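Local coordinates for protein complement factor MASP-3 (Homo sapiens, PDB 3DEM) that probably acts as a complement serine protease that binds mannan-binding lectin and ficolins through its CUB1-EGF-CUB2 region, at residues 132-143 with 148-162. Numbering follows the deposited sequence.
With CA (calcium ion), chain D; NAG (2-acetamido-2-deoxy-beta-D-glucopyranose), chain C.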
loop_
_atom_site.group_PDB
_atom_site.type_symbol
_atom_site.label_atom_id
_atom_site.label_comp_id
_atom_site.label_asym_id
_atom_site.label_seq_id
_atom_site.Cartn_x
_atom_site.Cartn_y
_atom_site.Cartn_z
ATOM N N LEU A 132 -15.588 -5.774 -18.103
ATOM C CA LEU A 132 -14.471 -6.608 -17.655
ATOM C C LEU A 132 -14.010 -6.278 -16.233
ATOM O O LEU A 132 -12.839 -6.467 -15.899
ATOM C CB LEU A 132 -13.290 -6.496 -18.626
ATOM C CG LEU A 132 -13.599 -6.755 -20.104
ATOM C CD1 LEU A 132 -12.396 -6.402 -20.981
ATOM C CD2 LEU A 132 -14.041 -8.198 -20.334
ATOM N N SER A 133 -14.926 -5.782 -15.405
ATOM C CA SER A 133 -14.646 -5.584 -13.978
ATOM C C SER A 133 -15.587 -6.463 -13.164
ATOM O O SER A 133 -16.515 -7.051 -13.720
ATOM C CB SER A 133 -14.818 -4.116 -13.585
ATOM O OG SER A 133 -16.154 -3.697 -13.793
ATOM N N CYS A 134 -15.353 -6.553 -11.854
ATOM C CA CYS A 134 -16.149 -7.437 -11.002
ATOM C C CYS A 134 -17.634 -7.090 -11.056
ATOM O O CYS A 134 -18.008 -5.920 -10.970
ATOM C CB CYS A 134 -15.643 -7.409 -9.559
ATOM S SG CYS A 134 -13.910 -7.893 -9.373
ATOM N N ASP A 135 -18.468 -8.112 -11.214
ATOM C CA ASP A 135 -19.917 -7.934 -11.278
ATOM C C ASP A 135 -20.462 -7.363 -9.959
ATOM O O ASP A 135 -21.197 -6.375 -9.967
ATOM C CB ASP A 135 -20.585 -9.269 -11.619
ATOM C CG ASP A 135 -22.064 -9.135 -11.956
ATOM O OD1 ASP A 135 -22.580 -8.004 -12.045
ATOM O OD2 ASP A 135 -22.715 -10.183 -12.140
ATOM N N HIS A 136 -20.092 -7.976 -8.834
ATOM C CA HIS A 136 -20.550 -7.506 -7.525
ATOM C C HIS A 136 -19.430 -6.842 -6.719
ATOM O O HIS A 136 -19.287 -5.619 -6.743
ATOM C CB HIS A 136 -21.187 -8.640 -6.710
ATOM C CG HIS A 136 -22.497 -9.118 -7.252
ATOM N ND1 HIS A 136 -23.168 -10.203 -6.728
ATOM C CD2 HIS A 136 -23.256 -8.667 -8.277
ATOM C CE1 HIS A 136 -24.287 -10.395 -7.399
ATOM N NE2 HIS A 136 -24.365 -9.478 -8.347
ATOM N N TYR A 137 -18.635 -7.647 -6.017
ATOM C CA TYR A 137 -17.571 -7.120 -5.163
ATOM C C TYR A 137 -16.182 -7.286 -5.772
ATOM O O TYR A 137 -15.858 -8.331 -6.338
ATOM C CB TYR A 137 -17.591 -7.805 -3.797
ATOM C CG TYR A 137 -18.902 -7.710 -3.055
ATOM C CD1 TYR A 137 -19.429 -6.477 -2.692
ATOM C CD2 TYR A 137 -19.602 -8.856 -2.692
ATOM C CE1 TYR A 137 -20.634 -6.387 -1.995
ATOM C CE2 TYR A 137 -20.798 -8.780 -2.005
ATOM C CZ TYR A 137 -21.310 -7.544 -1.658
ATOM O OH TYR A 137 -22.495 -7.466 -0.966
ATOM N N CYS A 138 -15.362 -6.248 -5.637
ATOM C CA CYS A 138 -13.951 -6.318 -5.993
ATOM C C CYS A 138 -13.113 -6.229 -4.718
ATOM O O CYS A 138 -13.391 -5.409 -3.852
ATOM C CB CYS A 138 -13.577 -5.178 -6.946
ATOM S SG CYS A 138 -11.873 -5.234 -7.586
ATOM N N HIS A 139 -12.098 -7.082 -4.602
ATOM C CA HIS A 139 -11.220 -7.086 -3.433
ATOM C C HIS A 139 -9.779 -6.878 -3.879
ATOM O O HIS A 139 -9.232 -7.667 -4.654
ATOM C CB HIS A 139 -11.336 -8.402 -2.659
ATOM C CG HIS A 139 -12.740 -8.772 -2.289
ATOM N ND1 HIS A 139 -13.318 -8.402 -1.093
ATOM C CD2 HIS A 139 -13.682 -9.482 -2.957
ATOM C CE1 HIS A 139 -14.553 -8.865 -1.042
ATOM N NE2 HIS A 139 -14.800 -9.522 -2.160
ATOM N N ASN A 140 -9.166 -5.805 -3.395
ATOM C CA ASN A 140 -7.785 -5.511 -3.736
ATOM C C ASN A 140 -6.824 -6.151 -2.752
ATOM O O ASN A 140 -7.097 -6.210 -1.550
ATOM C CB ASN A 140 -7.547 -4.001 -3.764
ATOM C CG ASN A 140 -6.167 -3.636 -4.288
ATOM O OD1 ASN A 140 -5.712 -4.169 -5.298
ATOM N ND2 ASN A 140 -5.501 -2.720 -3.608
ATOM N N TYR A 141 -5.698 -6.631 -3.267
ATOM C CA TYR A 141 -4.583 -7.032 -2.420
ATOM C C TYR A 141 -3.258 -6.641 -3.077
ATOM O O TYR A 141 -3.232 -6.153 -4.207
ATOM C CB TYR A 141 -4.627 -8.530 -2.089
ATOM C CG TYR A 141 -4.462 -9.463 -3.271
ATOM C CD1 TYR A 141 -3.199 -9.829 -3.729
ATOM C CD2 TYR A 141 -5.570 -9.999 -3.914
ATOM C CE1 TYR A 141 -3.047 -10.690 -4.806
ATOM C CE2 TYR A 141 -5.431 -10.859 -4.986
ATOM C CZ TYR A 141 -4.173 -11.199 -5.430
ATOM O OH TYR A 141 -4.044 -12.055 -6.494
ATOM N N ILE A 142 -2.166 -6.855 -2.354
ATOM C CA ILE A 142 -0.848 -6.474 -2.831
ATOM C C ILE A 142 -0.395 -7.407 -3.946
ATOM O O ILE A 142 -0.135 -8.585 -3.712
ATOM C CB ILE A 142 0.177 -6.442 -1.665
ATOM C CG1 ILE A 142 -0.241 -5.391 -0.630
ATOM C CG2 ILE A 142 1.583 -6.165 -2.177
ATOM C CD1 ILE A 142 0.560 -5.419 0.656
ATOM N N GLY A 143 -0.329 -6.874 -5.162
ATOM C CA GLY A 143 0.125 -7.645 -6.310
ATOM C C GLY A 143 -0.978 -8.184 -7.198
ATOM O O GLY A 143 -0.705 -8.699 -8.279
ATOM N N SER A 148 -15.738 -11.303 -5.805
ATOM C CA SER A 148 -16.619 -12.197 -5.062
ATOM C C SER A 148 -18.065 -11.749 -5.272
ATOM O O SER A 148 -18.316 -10.717 -5.900
ATOM C CB SER A 148 -16.257 -12.235 -3.572
ATOM O OG SER A 148 -16.825 -11.141 -2.874
ATOM N N CYS A 149 -19.015 -12.516 -4.749
ATOM C CA CYS A 149 -20.423 -12.256 -5.034
ATOM C C CYS A 149 -21.266 -12.019 -3.794
ATOM O O CYS A 149 -20.889 -12.403 -2.688
ATOM C CB CYS A 149 -21.010 -13.403 -5.853
ATOM S SG CYS A 149 -20.165 -13.604 -7.426
ATOM N N ARG A 150 -22.414 -11.378 -3.989
ATOM C CA ARG A 150 -23.380 -11.220 -2.915
ATOM C C ARG A 150 -23.907 -12.567 -2.449
ATOM O O ARG A 150 -23.940 -13.543 -3.211
ATOM C CB ARG A 150 -24.575 -10.384 -3.367
ATOM C CG ARG A 150 -24.274 -8.946 -3.733
ATOM C CD ARG A 150 -25.578 -8.207 -4.013
ATOM N NE ARG A 150 -25.445 -7.290 -5.142
ATOM C CZ ARG A 150 -26.262 -7.263 -6.194
ATOM N NH1 ARG A 150 -27.301 -8.092 -6.270
ATOM N NH2 ARG A 150 -26.046 -6.386 -7.168
ATOM N N PHE A 151 -24.337 -12.593 -1.193
ATOM C CA PHE A 151 -24.972 -13.747 -0.591
ATOM C C PHE A 151 -26.077 -14.275 -1.499
ATOM O O PHE A 151 -26.959 -13.526 -1.924
ATOM C CB PHE A 151 -25.539 -13.346 0.774
ATOM C CG PHE A 151 -26.231 -14.455 1.498
ATOM C CD1 PHE A 151 -25.510 -15.371 2.240
ATOM C CD2 PHE A 151 -27.608 -14.567 1.453
ATOM C CE1 PHE A 151 -26.155 -16.389 2.919
ATOM C CE2 PHE A 151 -28.260 -15.585 2.124
ATOM C CZ PHE A 151 -27.530 -16.496 2.859
ATOM N N GLY A 152 -26.024 -15.566 -1.802
ATOM C CA GLY A 152 -27.045 -16.185 -2.636
ATOM C C GLY A 152 -26.614 -16.324 -4.083
ATOM O O GLY A 152 -27.323 -16.921 -4.891
ATOM N N TYR A 153 -25.449 -15.771 -4.412
ATOM C CA TYR A 153 -24.908 -15.845 -5.770
ATOM C C TYR A 153 -23.649 -16.703 -5.830
ATOM O O TYR A 153 -22.992 -16.950 -4.819
ATOM C CB TYR A 153 -24.562 -14.455 -6.296
ATOM C CG TYR A 153 -25.738 -13.561 -6.627
ATOM C CD1 TYR A 153 -26.120 -13.352 -7.948
ATOM C CD2 TYR A 153 -26.444 -12.900 -5.628
ATOM C CE1 TYR A 153 -27.179 -12.518 -8.261
ATOM C CE2 TYR A 153 -27.505 -12.066 -5.931
ATOM C CZ TYR A 153 -27.865 -11.878 -7.249
ATOM O OH TYR A 153 -28.919 -11.059 -7.571
ATOM N N ILE A 154 -23.306 -17.135 -7.038
ATOM C CA ILE A 154 -22.157 -17.999 -7.248
ATOM C C ILE A 154 -21.229 -17.357 -8.275
ATOM O O ILE A 154 -21.668 -16.968 -9.361
ATOM C CB ILE A 154 -22.596 -19.399 -7.742
ATOM C CG1 ILE A 154 -23.512 -20.068 -6.711
ATOM C CG2 ILE A 154 -21.384 -20.273 -8.033
ATOM C CD1 ILE A 154 -24.335 -21.222 -7.263
ATOM N N LEU A 155 -19.952 -17.234 -7.925
ATOM C CA LEU A 155 -18.961 -16.712 -8.861
ATOM C C LEU A 155 -18.801 -17.658 -10.055
ATOM O O LEU A 155 -18.553 -18.858 -9.891
ATOM C CB LEU A 155 -17.615 -16.488 -8.161
ATOM C CG LEU A 155 -16.588 -15.644 -8.928
ATOM C CD1 LEU A 155 -17.075 -14.212 -9.099
ATOM C CD2 LEU A 155 -15.223 -15.664 -8.242
ATOM N N HIS A 156 -18.958 -17.104 -11.252
ATOM C CA HIS A 156 -18.940 -17.875 -12.489
ATOM C C HIS A 156 -17.518 -18.297 -12.873
ATOM O O HIS A 156 -16.550 -17.881 -12.246
ATOM C CB HIS A 156 -19.591 -17.051 -13.610
ATOM C CG HIS A 156 -19.833 -17.816 -14.875
ATOM N ND1 HIS A 156 -20.478 -19.035 -14.902
ATOM C CD2 HIS A 156 -19.538 -17.519 -16.164
ATOM C CE1 HIS A 156 -20.552 -19.464 -16.150
ATOM N NE2 HIS A 156 -19.994 -18.561 -16.935
ATOM N N THR A 157 -17.399 -19.121 -13.910
ATOM C CA THR A 157 -16.101 -19.636 -14.338
ATOM C C THR A 157 -15.190 -18.563 -14.941
ATOM O O THR A 157 -14.009 -18.807 -15.190
ATOM C CB THR A 157 -16.253 -20.794 -15.332
ATOM O OG1 THR A 157 -17.235 -20.450 -16.314
ATOM C CG2 THR A 157 -16.691 -22.056 -14.608
ATOM N N ASP A 158 -15.740 -17.374 -15.168
ATOM C CA ASP A 158 -14.948 -16.249 -15.654
ATOM C C ASP A 158 -14.292 -15.510 -14.486
ATOM O O ASP A 158 -13.552 -14.547 -14.686
ATOM C CB ASP A 158 -15.809 -15.296 -16.494
ATOM C CG ASP A 158 -17.006 -14.743 -15.725
ATOM O OD1 ASP A 158 -17.072 -14.907 -14.487
ATOM O OD2 ASP A 158 -17.888 -14.135 -16.370
ATOM N N ASN A 159 -14.578 -15.975 -13.271
ATOM C CA ASN A 159 -14.016 -15.409 -12.046
ATOM C C ASN A 159 -14.466 -13.978 -11.806
ATOM O O ASN A 159 -13.835 -13.238 -11.064
ATOM C CB ASN A 159 -12.487 -15.471 -12.070
ATOM C CG ASN A 159 -11.962 -16.888 -11.994
ATOM O OD1 ASN A 159 -12.518 -17.732 -11.290
ATOM N ND2 ASN A 159 -10.888 -17.157 -12.720
ATOM N N ARG A 160 -15.576 -13.596 -12.419
ATOM C CA ARG A 160 -15.936 -12.193 -12.479
ATOM C C ARG A 160 -17.428 -11.951 -12.274
ATOM O O ARG A 160 -17.821 -11.142 -11.435
ATOM C CB ARG A 160 -15.479 -11.626 -13.822
ATOM C CG ARG A 160 -15.613 -10.140 -13.957
ATOM C CD ARG A 160 -14.927 -9.657 -15.224
ATOM N NE ARG A 160 -15.410 -10.340 -16.419
ATOM C CZ ARG A 160 -16.513 -9.998 -17.079
ATOM N NH1 ARG A 160 -17.248 -8.981 -16.648
ATOM N NH2 ARG A 160 -16.886 -10.669 -18.169
ATOM N N THR A 161 -18.262 -12.646 -13.042
ATOM C CA THR A 161 -19.703 -12.456 -12.933
ATOM C C THR A 161 -20.350 -13.393 -11.915
ATOM O O THR A 161 -19.785 -14.425 -11.548
ATOM C CB THR A 161 -20.410 -12.550 -14.305
ATOM O OG1 THR A 161 -20.169 -13.832 -14.890
ATOM C CG2 THR A 161 -19.896 -11.471 -15.235
ATOM N N CYS A 162 -21.541 -13.012 -11.465
ATOM C CA CYS A 162 -22.207 -13.698 -10.372
ATOM C C CYS A 162 -23.546 -14.299 -10.806
ATOM O O CYS A 162 -24.520 -13.574 -11.020
ATOM C CB CYS A 162 -22.411 -12.719 -9.219
ATOM S SG CYS A 162 -20.865 -12.047 -8.548
HETATM CA CA CA D . -3.744 -4.742 -6.202
HETATM C C1 NAG C . -10.389 -18.475 -12.399
HETATM C C2 NAG C . -9.495 -18.203 -13.615
HETATM C C3 NAG C . -8.365 -19.225 -13.656
HETATM C C4 NAG C . -7.574 -18.998 -12.374
HETATM C C5 NAG C . -8.514 -19.383 -11.229
HETATM C C6 NAG C . -7.828 -19.403 -9.863
HETATM C C7 NAG C . -10.013 -17.349 -15.828
HETATM C C8 NAG C . -10.858 -17.496 -17.062
HETATM N N2 NAG C . -10.268 -18.208 -14.842
HETATM O O3 NAG C . -7.552 -19.087 -14.804
HETATM O O4 NAG C . -6.366 -19.735 -12.379
HETATM O O5 NAG C . -9.625 -18.489 -11.198
HETATM O O6 NAG C . -8.829 -19.621 -8.881
HETATM O O7 NAG C . -9.139 -16.479 -15.755
HETATM O O HOH W 1 -25.010 -10.968 -12.114
HETATM O O HOH W 2 -18.013 -9.912 -8.871
HETATM O O HOH W 3 -23.467 -10.067 0.257
HETATM O O HOH W 4 -2.167 -5.370 -7.880
#
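With CG of H136 anti to its carbonyl carbon (chi1 -69°) and CG of D135 anti to its own nitrogen (chi1 -170°), both side chains reach toward 148-162. The H136 ring is sandwiched: the R150 guanidinium lies nearly parallel over one face, centres 3.9 Å apart, while CB and SG of C162, which is disulfide-bonded to C149, cover the other, C162 CB 3.7 Å from the centroid of the H136 ring. The ring edge points CE1 at the middle of the Y153 face, a T-shaped pair with planes at 83°. In the ring plane, H136 ND1 accepts an almost straight hydrogen bond from R150 N (3.1 Å), fixing the ring's rotation. D135 OD2 takes C162 N on its anti lone pair at 3.1 Å, and OD1 forms a salt bridge to K189. Y137 and S148 make an antiparallel hydrogen-bonded pair, and H139 NE2 donates in its ring plane to S148 OG (2.7 Å); H139 ND1 is hydrogen-bonded to Y42 OH of the second subunit. R160 lays CG against S133 O and turns one guanidinium face to L132. The hairpin strand 137-141, which supplies calcium ligands N140 and Y141, is thus joined to the 148-162 part of the calcium-binding EGF domain. Because ND1 accepts the R150 N-H, any proton on a neutral H136 would sit on NE2, and the overlying guanidinium would probably disfavour a charged imidazolium.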